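PDB 3QTM: uncharacterized protein C4B3.07 from Schizosaccharomyces pombe, which is required for correct translation termination, directly inhibits Ofd1, and positively regulates the stability of the N-terminal transcription factor domain of Sre1 that activates hypoxic gene expression. Local coordinates for residues Trp218-Val222 with Ala235-Val239; Leu22-Tyr26 with Gly47-Ala52; Leu272-Val276 with Ile298-Leu302. All coordinates share one frame; numbering follows the deposited sequence.

Interaction 1: Trp218-Val222 with Ala235-Val239; sequences WLKSV and AQEAV
Trp218 and Ala238 make a CH-pi contact: the methyl CB of Ala238 stands 3.4 Å from the centroid of the five-membered ring of the Trp218 indole, only 16° off the ring normal, so it sits over the face and not at an edge. Its nearest single ring atom is CE2 of Trp218, at 3.3 Å from CB of Ala238, a close approach consistent with the small side chain of Ala238. Trp218 has CG anti to its carbonyl carbon (chi1 -78°), a setting that lays the ring alongside helix 229-254.

Aliphatic packing continues beside the indole. CG2 of Val239 lies 3.7 Å from CB of Trp218 and also reaches CG of Leu219. Trp218 CA and Ala235 CA are 5.2 Å apart, the nearest such pair, and CB of Ala235 sits against Trp218 O at 3.6 Å and CG2 of Val222 at 3.7 Å. The small Ala235 and Ala238 thus bring two successive helices of this all-helical, tetratricopeptide-repeat-related protein together. Leu188 and Tyr189 of helix 188-197 also pack on Trp218, the tyrosine ring meeting the indole.

The polar terms are local or peripheral. Ser221 OG donates to Trp218 O at 2.7 Å with a C=O...donor angle of 136°, the donor tilted somewhat from the carbonyl plane, so the hydroxyl folds back onto the carbonyl three residues earlier. Farther out, the partly exposed Gln236 bends at chi2 and brings NE2 to 3.8 Å from CD2 of Leu219, the two side chains crossing at about a right angle; this is van der Waals contact.

Interaction 2: Leu22-Tyr26 with Gly47-Ala52; sequences LWGLY and GTIHEA
Leu22 lays its CD1 methyl on the backbone of helix 38-58, 3.3 Å from Thr48 O and 3.6 Å from Ala52 N, so that one methyl rests on the carbonyl of Thr48 and the amide of Ala52. CG is anti to the backbone N (chi1 -169°), which swings the branch across the gap to meet CG2 of Thr48 at 3.8 Å and CB of Ala52 at 4.1 Å. The same methyl touches CB and CG of Glu51, whose aliphatic portion, rather than its carboxylate, takes part.

The axes of the two short segments approach to 9.2 Å at 166°, a nearly antiparallel pairing that makes helices 15-34 and 38-58 a helical hairpin, in keeping with the tetratricopeptide-related architecture. Leu25 and Thr48 have the nearest CA atoms, at 5.9 Å, and there OG1 of Thr48 rests 3.5 Å from CB of Leu25. That hydroxyl is engaged with Leu44 O one turn earlier in its own helix, and its approach to CB of Leu25 is a packing contact. Helix 67-82 closes one side of the hairpin: Phe69 lies against Leu22, and Tyr73 against Ala52.

Interaction 3: Leu272-Val276 with Ile298-Leu302; sequences LNNSV and IKMDL
Helices 262-285 and 292-305 run antiparallel here, the axes of segments 272-276 and 298-302 coming within 9.8 Å at a signed crossing angle of -157°, with Leu272 and Ile298 nearest at the CA level. Between them the side chains interleave. Leu272 enters beside Leu302: CB of Leu272 meets CD2 of Leu302 at 3.6 Å, while the CD1 methyl of Leu272 reaches on to CB of Asp301 at 3.8 Å, the leucine crossing the aspartate at about a right angle. One turn along, the CG2 methyls of Val276 and Ile298 touch at 3.5 Å. Ile298 has CG2 anti to its backbone N, and this directs the methyl at the facing helix, where it also lies 3.5 Å from Leu272 O; its other branch carries CD1 to CB of Ser275.

Such close antiparallel pairing of consecutive helices is the building principle of tetratricopeptide-like solenoids, and the neighbouring helices extend it: Ala247 of helix 229-254 packs on Leu272, and Tyr315 of helix 309-328 on Leu302. Replacing Leu302 by an alanine would probably open a gap beside Leu272 CB, where CD2 now packs, and take the CD1 methyl from Val276 CG2.

On the Asn273 side a water bridges the helices. It donates to OD1 of Asn273 at 2.8 Å and accepts from NZ of Lys299 at 2.8 Å, linking two side chains that do not bond directly. Lys299 reaches this position with a bend at chi2 (-69°) followed by an extended tail, and its ammonium also forms a salt bridge with Glu318 of helix 309-328.

In the fold
From the N terminus, interaction 2 comes first, closing a 20-residue loop that is mostly helix and pairing helix 15-34 with helix 38-58. Interaction 1 follows well down the chain, spanning 12 residues between helices 213-220 and 229-254 near the middle of the molecule, its centre about 9 Å from that of the chain. Interaction 3 then closes a 21-residue loop between helices 262-285 and 292-305. All three are in series: none nests in or crosses another. Interactions 1 and 3 belong to the C-terminal Nro1 region, their centres about 19 Å apart, and Gln236 of interaction 1 packs on helix 262-285, which carries one side of interaction 3. Interactions 2 and 3 lie about 45 Å apart, centre to centre, on opposite sides of the chain's centre.

Interaction 1: Trp218-Val222 with Ala235-Val239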
loop_
_atom_site.group_PDB
_atom_site.type_symbol
_atom_site.label_atom_id
_atom_site.label_comp_id
_atom_site.label_asym_id
_atom_site.label_seq_id
_atom_site.Cartn_x
_atom_site.Cartn_y
_atom_site.Cartn_z
ATOM N N TRP A 218 1.787 -4.089 -5.878
ATOM C CA TRP A 218 1.074 -5.073 -5.068
ATOM C C TRP A 218 1.218 -6.443 -5.712
ATOM O O TRP A 218 1.528 -7.422 -5.041
ATOM C CB TRP A 218 -0.402 -4.710 -4.912
ATOM C CG TRP A 218 -0.672 -3.624 -3.904
ATOM C CD1 TRP A 218 -1.099 -2.352 -4.168
ATOM C CD2 TRP A 218 -0.543 -3.716 -2.478
ATOM N NE1 TRP A 218 -1.240 -1.649 -2.998
ATOM C CE2 TRP A 218 -0.908 -2.459 -1.946
ATOM C CE3 TRP A 218 -0.162 -4.737 -1.597
ATOM C CZ2 TRP A 218 -0.906 -2.196 -0.571
ATOM C CZ3 TRP A 218 -0.153 -4.472 -0.229
ATOM C CH2 TRP A 218 -0.528 -3.215 0.268
ATOM N N LEU A 219 1.017 -6.500 -7.022
ATOM C CA LEU A 219 1.116 -7.759 -7.740
ATOM C C LEU A 219 2.508 -8.344 -7.634
ATOM O O LEU A 219 2.662 -9.538 -7.402
ATOM C CB LEU A 219 0.725 -7.591 -9.217
ATOM C CG LEU A 219 -0.760 -7.329 -9.483
ATOM C CD1 LEU A 219 -1.014 -6.928 -10.940
ATOM C CD2 LEU A 219 -1.579 -8.559 -9.105
ATOM N N LYS A 220 3.533 -7.513 -7.788
ATOM C CA LYS A 220 4.892 -8.032 -7.719
ATOM C C LYS A 220 5.232 -8.616 -6.342
ATOM O O LYS A 220 6.034 -9.544 -6.236
ATOM C CB LYS A 220 5.924 -6.976 -8.122
ATOM C CG LYS A 220 7.339 -7.557 -8.260
ATOM C CD LYS A 220 8.359 -6.548 -8.778
ATOM C CE LYS A 220 7.796 -5.762 -9.951
ATOM N NZ LYS A 220 8.818 -5.482 -10.987
ATOM N N SER A 221 4.624 -8.080 -5.288
ATOM C CA SER A 221 4.953 -8.533 -3.937
ATOM C C SER A 221 4.537 -9.987 -3.689
ATOM O O SER A 221 4.892 -10.576 -2.675
ATOM C CB SER A 221 4.329 -7.616 -2.878
ATOM O OG SER A 221 2.945 -7.853 -2.733
ATOM N N VAL A 222 3.783 -10.555 -4.619
ATOM C CA VAL A 222 3.257 -11.902 -4.449
ATOM C C VAL A 222 3.266 -12.716 -5.750
ATOM O O VAL A 222 2.510 -13.675 -5.886
ATOM C CB VAL A 222 1.824 -11.877 -3.838
ATOM C CG1 VAL A 222 1.838 -11.230 -2.464
ATOM C CG2 VAL A 222 0.856 -11.141 -4.754
ATOM N N ALA A 235 -2.502 -8.570 -0.868
ATOM C CA ALA A 235 -2.128 -7.898 -2.118
ATOM C C ALA A 235 -3.307 -7.771 -3.103
ATOM O O ALA A 235 -3.546 -6.702 -3.667
ATOM C CB ALA A 235 -0.959 -8.647 -2.784
ATOM N N GLN A 236 -4.027 -8.870 -3.313
ATOM C CA GLN A 236 -5.137 -8.880 -4.263
ATOM C C GLN A 236 -6.287 -8.002 -3.774
ATOM O O GLN A 236 -6.930 -7.327 -4.572
ATOM C CB GLN A 236 -5.621 -10.306 -4.546
ATOM C CG GLN A 236 -4.630 -11.180 -5.311
ATOM C CD GLN A 236 -4.420 -10.738 -6.763
ATOM O OE1 GLN A 236 -5.045 -9.788 -7.247
ATOM N NE2 GLN A 236 -3.532 -11.431 -7.458
ATOM N N GLU A 237 -6.530 -7.991 -2.463
ATOM C CA GLU A 237 -7.508 -7.067 -1.880
ATOM C C GLU A 237 -7.156 -5.602 -2.157
ATOM O O GLU A 237 -8.046 -4.778 -2.417
ATOM C CB GLU A 237 -7.648 -7.285 -0.370
ATOM C CG GLU A 237 -8.196 -8.649 0.028
ATOM C CD GLU A 237 -9.711 -8.679 0.083
ATOM O OE1 GLU A 237 -10.350 -7.941 -0.700
ATOM O OE2 GLU A 237 -10.267 -9.435 0.914
ATOM N N ALA A 238 -5.868 -5.267 -2.089
ATOM C CA ALA A 238 -5.440 -3.897 -2.372
ATOM C C ALA A 238 -5.605 -3.597 -3.866
ATOM O O ALA A 238 -5.953 -2.484 -4.260
ATOM C CB ALA A 238 -3.991 -3.669 -1.936
ATOM N N VAL A 239 -5.340 -4.590 -4.705
ATOM C CA VAL A 239 -5.576 -4.420 -6.137
ATOM C C VAL A 239 -7.077 -4.270 -6.432
ATOM O O VAL A 239 -7.482 -3.363 -7.148
ATOM C CB VAL A 239 -4.982 -5.570 -6.948
ATOM C CG1 VAL A 239 -5.406 -5.460 -8.412
ATOM C CG2 VAL A 239 -3.467 -5.570 -6.800
#

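Interaction 2: Leu22-Tyr26 with Gly47-Ala52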
loop_
_atom_site.group_PDB
_atom_site.type_symbol
_atom_site.label_atom_id
_atom_site.label_comp_id
_atom_site.label_asym_id
_atom_site.label_seq_id
_atom_site.Cartn_x
_atom_site.Cartn_y
_atom_site.Cartn_z
ATOM N N LEU A 22 22.013 -7.373 9.691
ATOM C CA LEU A 22 21.260 -6.170 9.993
ATOM C C LEU A 22 19.834 -6.293 9.454
ATOM O O LEU A 22 18.856 -6.023 10.174
ATOM C CB LEU A 22 21.986 -4.949 9.418
ATOM C CG LEU A 22 21.537 -3.549 9.812
ATOM C CD1 LEU A 22 21.757 -3.316 11.312
ATOM C CD2 LEU A 22 22.295 -2.524 8.955
ATOM N N TRP A 23 19.711 -6.732 8.203
ATOM C CA TRP A 23 18.400 -6.967 7.606
ATOM C C TRP A 23 17.627 -8.039 8.359
ATOM O O TRP A 23 16.404 -7.954 8.497
ATOM C CB TRP A 23 18.523 -7.336 6.121
ATOM C CG TRP A 23 18.498 -6.126 5.248
ATOM C CD1 TRP A 23 19.569 -5.502 4.678
ATOM C CD2 TRP A 23 17.339 -5.348 4.895
ATOM N NE1 TRP A 23 19.148 -4.394 3.972
ATOM C CE2 TRP A 23 17.785 -4.280 4.087
ATOM C CE3 TRP A 23 15.969 -5.465 5.168
ATOM C CZ2 TRP A 23 16.912 -3.333 3.550
ATOM C CZ3 TRP A 23 15.100 -4.523 4.632
ATOM C CH2 TRP A 23 15.578 -3.467 3.833
ATOM N N GLY A 24 18.350 -9.046 8.844
ATOM C CA GLY A 24 17.746 -10.144 9.572
ATOM C C GLY A 24 17.030 -9.677 10.832
ATOM O O GLY A 24 15.927 -10.125 11.117
ATOM N N LEU A 25 17.667 -8.775 11.573
ATOM C CA LEU A 25 17.072 -8.159 12.761
ATOM C C LEU A 25 15.802 -7.392 12.422
ATOM O O LEU A 25 14.782 -7.529 13.113
ATOM C CB LEU A 25 18.065 -7.217 13.436
ATOM C CG LEU A 25 19.236 -7.887 14.164
ATOM C CD1 LEU A 25 20.268 -6.850 14.614
ATOM C CD2 LEU A 25 18.727 -8.723 15.364
ATOM N N TYR A 26 15.864 -6.586 11.362
ATOM C CA TYR A 26 14.692 -5.844 10.915
ATOM C C TYR A 26 13.554 -6.793 10.523
ATOM O O TYR A 26 12.401 -6.565 10.879
ATOM C CB TYR A 26 15.020 -4.913 9.739
ATOM C CG TYR A 26 13.780 -4.192 9.248
ATOM C CD1 TYR A 26 13.223 -3.143 9.974
ATOM C CD2 TYR A 26 13.135 -4.598 8.097
ATOM C CE1 TYR A 26 12.064 -2.496 9.538
ATOM C CE2 TYR A 26 11.991 -3.972 7.661
ATOM C CZ TYR A 26 11.460 -2.918 8.375
ATOM O OH TYR A 26 10.312 -2.303 7.912
ATOM N N GLY A 47 17.393 -2.475 18.290
ATOM C CA GLY A 47 18.588 -3.295 18.171
ATOM C C GLY A 47 19.193 -3.107 16.789
ATOM O O GLY A 47 20.409 -2.968 16.652
ATOM N N THR A 48 18.336 -3.070 15.769
ATOM C CA THR A 48 18.778 -2.801 14.400
ATOM C C THR A 48 19.522 -1.487 14.303
ATOM O O THR A 48 20.594 -1.391 13.691
ATOM C CB THR A 48 17.579 -2.753 13.444
ATOM O OG1 THR A 48 16.801 -3.936 13.620
ATOM C CG2 THR A 48 18.041 -2.647 11.972
ATOM N N ILE A 49 18.949 -0.464 14.920
ATOM C CA ILE A 49 19.553 0.859 14.900
ATOM C C ILE A 49 20.934 0.838 15.568
ATOM O O ILE A 49 21.909 1.359 15.023
ATOM C CB ILE A 49 18.616 1.901 15.560
ATOM C CG1 ILE A 49 17.416 2.148 14.636
ATOM C CG2 ILE A 49 19.380 3.202 15.900
ATOM C CD1 ILE A 49 16.172 2.770 15.315
ATOM N N HIS A 50 21.019 0.216 16.735
ATOM C CA HIS A 50 22.304 0.083 17.432
ATOM C C HIS A 50 23.334 -0.668 16.596
ATOM O O HIS A 50 24.507 -0.282 16.533
ATOM C CB HIS A 50 22.132 -0.627 18.776
ATOM C CG HIS A 50 21.315 0.147 19.766
ATOM N ND1 HIS A 50 20.365 -0.446 20.572
ATOM C CD2 HIS A 50 21.297 1.464 20.072
ATOM C CE1 HIS A 50 19.811 0.472 21.343
ATOM N NE2 HIS A 50 20.355 1.642 21.055
ATOM N N GLU A 51 22.909 -1.757 15.968
ATOM C CA GLU A 51 23.851 -2.535 15.180
ATOM C C GLU A 51 24.328 -1.693 13.991
ATOM O O GLU A 51 25.497 -1.731 13.636
ATOM C CB GLU A 51 23.227 -3.854 14.727
ATOM C CG GLU A 51 24.168 -4.734 13.911
ATOM C CD GLU A 51 25.485 -5.056 14.637
ATOM O OE1 GLU A 51 25.510 -5.102 15.893
ATOM O OE2 GLU A 51 26.496 -5.265 13.930
ATOM N N ALA A 52 23.423 -0.906 13.407
ATOM C CA ALA A 52 23.781 -0.041 12.287
ATOM C C ALA A 52 24.833 0.964 12.722
ATOM O O ALA A 52 25.808 1.220 12.000
ATOM C CB ALA A 52 22.539 0.676 11.724
#

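Interaction 3: Leu272-Val276 with Ile298-Leu302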
loop_
_atom_site.group_PDB
_atom_site.type_symbol
_atom_site.label_atom_id
_atom_site.label_comp_id
_atom_site.label_asym_id
_atom_site.label_seq_id
_atom_site.Cartn_x
_atom_site.Cartn_y
_atom_site.Cartn_z
ATOM N N LEU A 272 -14.598 -2.026 -13.773
ATOM C CA LEU A 272 -15.515 -2.895 -13.045
ATOM C C LEU A 272 -15.265 -4.354 -13.406
ATOM O O LEU A 272 -15.250 -5.229 -12.532
ATOM C CB LEU A 272 -16.970 -2.501 -13.308
ATOM C CG LEU A 272 -17.377 -1.174 -12.659
ATOM C CD1 LEU A 272 -18.781 -0.734 -13.082
ATOM C CD2 LEU A 272 -17.267 -1.269 -11.146
ATOM N N ASN A 273 -15.032 -4.616 -14.689
ATOM C CA ASN A 273 -14.716 -5.972 -15.126
ATOM C C ASN A 273 -13.339 -6.478 -14.679
ATOM O O ASN A 273 -13.172 -7.668 -14.425
ATOM C CB ASN A 273 -14.879 -6.107 -16.641
ATOM C CG ASN A 273 -16.308 -6.411 -17.035
ATOM O OD1 ASN A 273 -16.942 -7.299 -16.458
ATOM N ND2 ASN A 273 -16.830 -5.666 -18.003
ATOM N N ASN A 274 -12.357 -5.579 -14.603
ATOM C CA ASN A 274 -11.079 -5.896 -13.966
ATOM C C ASN A 274 -11.308 -6.305 -12.507
ATOM O O ASN A 274 -10.676 -7.231 -11.991
ATOM C CB ASN A 274 -10.144 -4.689 -14.014
ATOM C CG ASN A 274 -9.553 -4.459 -15.396
ATOM O OD1 ASN A 274 -9.369 -5.400 -16.171
ATOM N ND2 ASN A 274 -9.248 -3.202 -15.705
ATOM N N SER A 275 -12.219 -5.596 -11.854
ATOM C CA SER A 275 -12.559 -5.870 -10.463
ATOM C C SER A 275 -13.136 -7.273 -10.349
ATOM O O SER A 275 -12.803 -8.013 -9.427
ATOM C CB SER A 275 -13.562 -4.837 -9.952
ATOM O OG SER A 275 -12.993 -3.544 -9.982
ATOM N N VAL A 276 -13.992 -7.642 -11.305
ATOM C CA VAL A 276 -14.578 -8.980 -11.312
ATOM C C VAL A 276 -13.494 -10.036 -11.411
ATOM O O VAL A 276 -13.525 -11.045 -10.698
ATOM C CB VAL A 276 -15.583 -9.166 -12.469
ATOM C CG1 VAL A 276 -16.054 -10.624 -12.533
ATOM C CG2 VAL A 276 -16.763 -8.228 -12.288
ATOM N N ILE A 298 -20.375 -5.242 -7.381
ATOM C CA ILE A 298 -19.689 -4.940 -8.636
ATOM C C ILE A 298 -20.630 -5.136 -9.831
ATOM O O ILE A 298 -20.687 -4.307 -10.738
ATOM C CB ILE A 298 -18.445 -5.827 -8.802
ATOM C CG1 ILE A 298 -17.447 -5.552 -7.663
ATOM C CG2 ILE A 298 -17.799 -5.605 -10.164
ATOM C CD1 ILE A 298 -16.315 -6.569 -7.583
ATOM N N LYS A 299 -21.373 -6.236 -9.825
ATOM C CA LYS A 299 -22.332 -6.500 -10.890
ATOM C C LYS A 299 -23.448 -5.454 -10.934
ATOM O O LYS A 299 -23.901 -5.065 -12.009
ATOM C CB LYS A 299 -22.912 -7.903 -10.729
ATOM C CG LYS A 299 -21.879 -9.011 -10.926
ATOM C CD LYS A 299 -21.404 -9.104 -12.383
ATOM C CE LYS A 299 -20.487 -10.312 -12.595
ATOM N NZ LYS A 299 -20.042 -10.458 -14.016
HETATM N N MSE A 300 -23.884 -4.994 -9.764
HETATM C CA MSE A 300 -24.920 -3.969 -9.686
HETATM C C MSE A 300 -24.431 -2.623 -10.208
HETATM O O MSE A 300 -25.195 -1.873 -10.803
HETATM C CB MSE A 300 -25.436 -3.824 -8.257
HETATM C CG MSE A 300 -26.398 -4.918 -7.839
HETATM SE SE MSE A 300 -26.877 -4.789 -5.941
HETATM C CE MSE A 300 -25.579 -5.991 -5.151
ATOM N N ASP A 301 -23.152 -2.329 -9.990
ATOM C CA ASP A 301 -22.512 -1.163 -10.600
ATOM C C ASP A 301 -22.456 -1.295 -12.127
ATOM O O ASP A 301 -22.696 -0.333 -12.856
ATOM C CB ASP A 301 -21.098 -0.977 -10.043
ATOM C CG ASP A 301 -21.090 -0.391 -8.631
ATOM O OD1 ASP A 301 -22.073 0.289 -8.254
ATOM O OD2 ASP A 301 -20.089 -0.602 -7.906
ATOM N N LEU A 302 -22.119 -2.486 -12.609
ATOM C CA LEU A 302 -22.165 -2.748 -14.041
ATOM C C LEU A 302 -23.576 -2.529 -14.612
ATOM O O LEU A 302 -23.741 -1.893 -15.651
ATOM C CB LEU A 302 -21.679 -4.163 -14.331
ATOM C CG LEU A 302 -20.153 -4.265 -14.308
ATOM C CD1 LEU A 302 -19.676 -5.707 -14.179
ATOM C CD2 LEU A 302 -19.576 -3.598 -15.550
HETATM O O HOH W 1 -19.087 -9.064 -16.286
#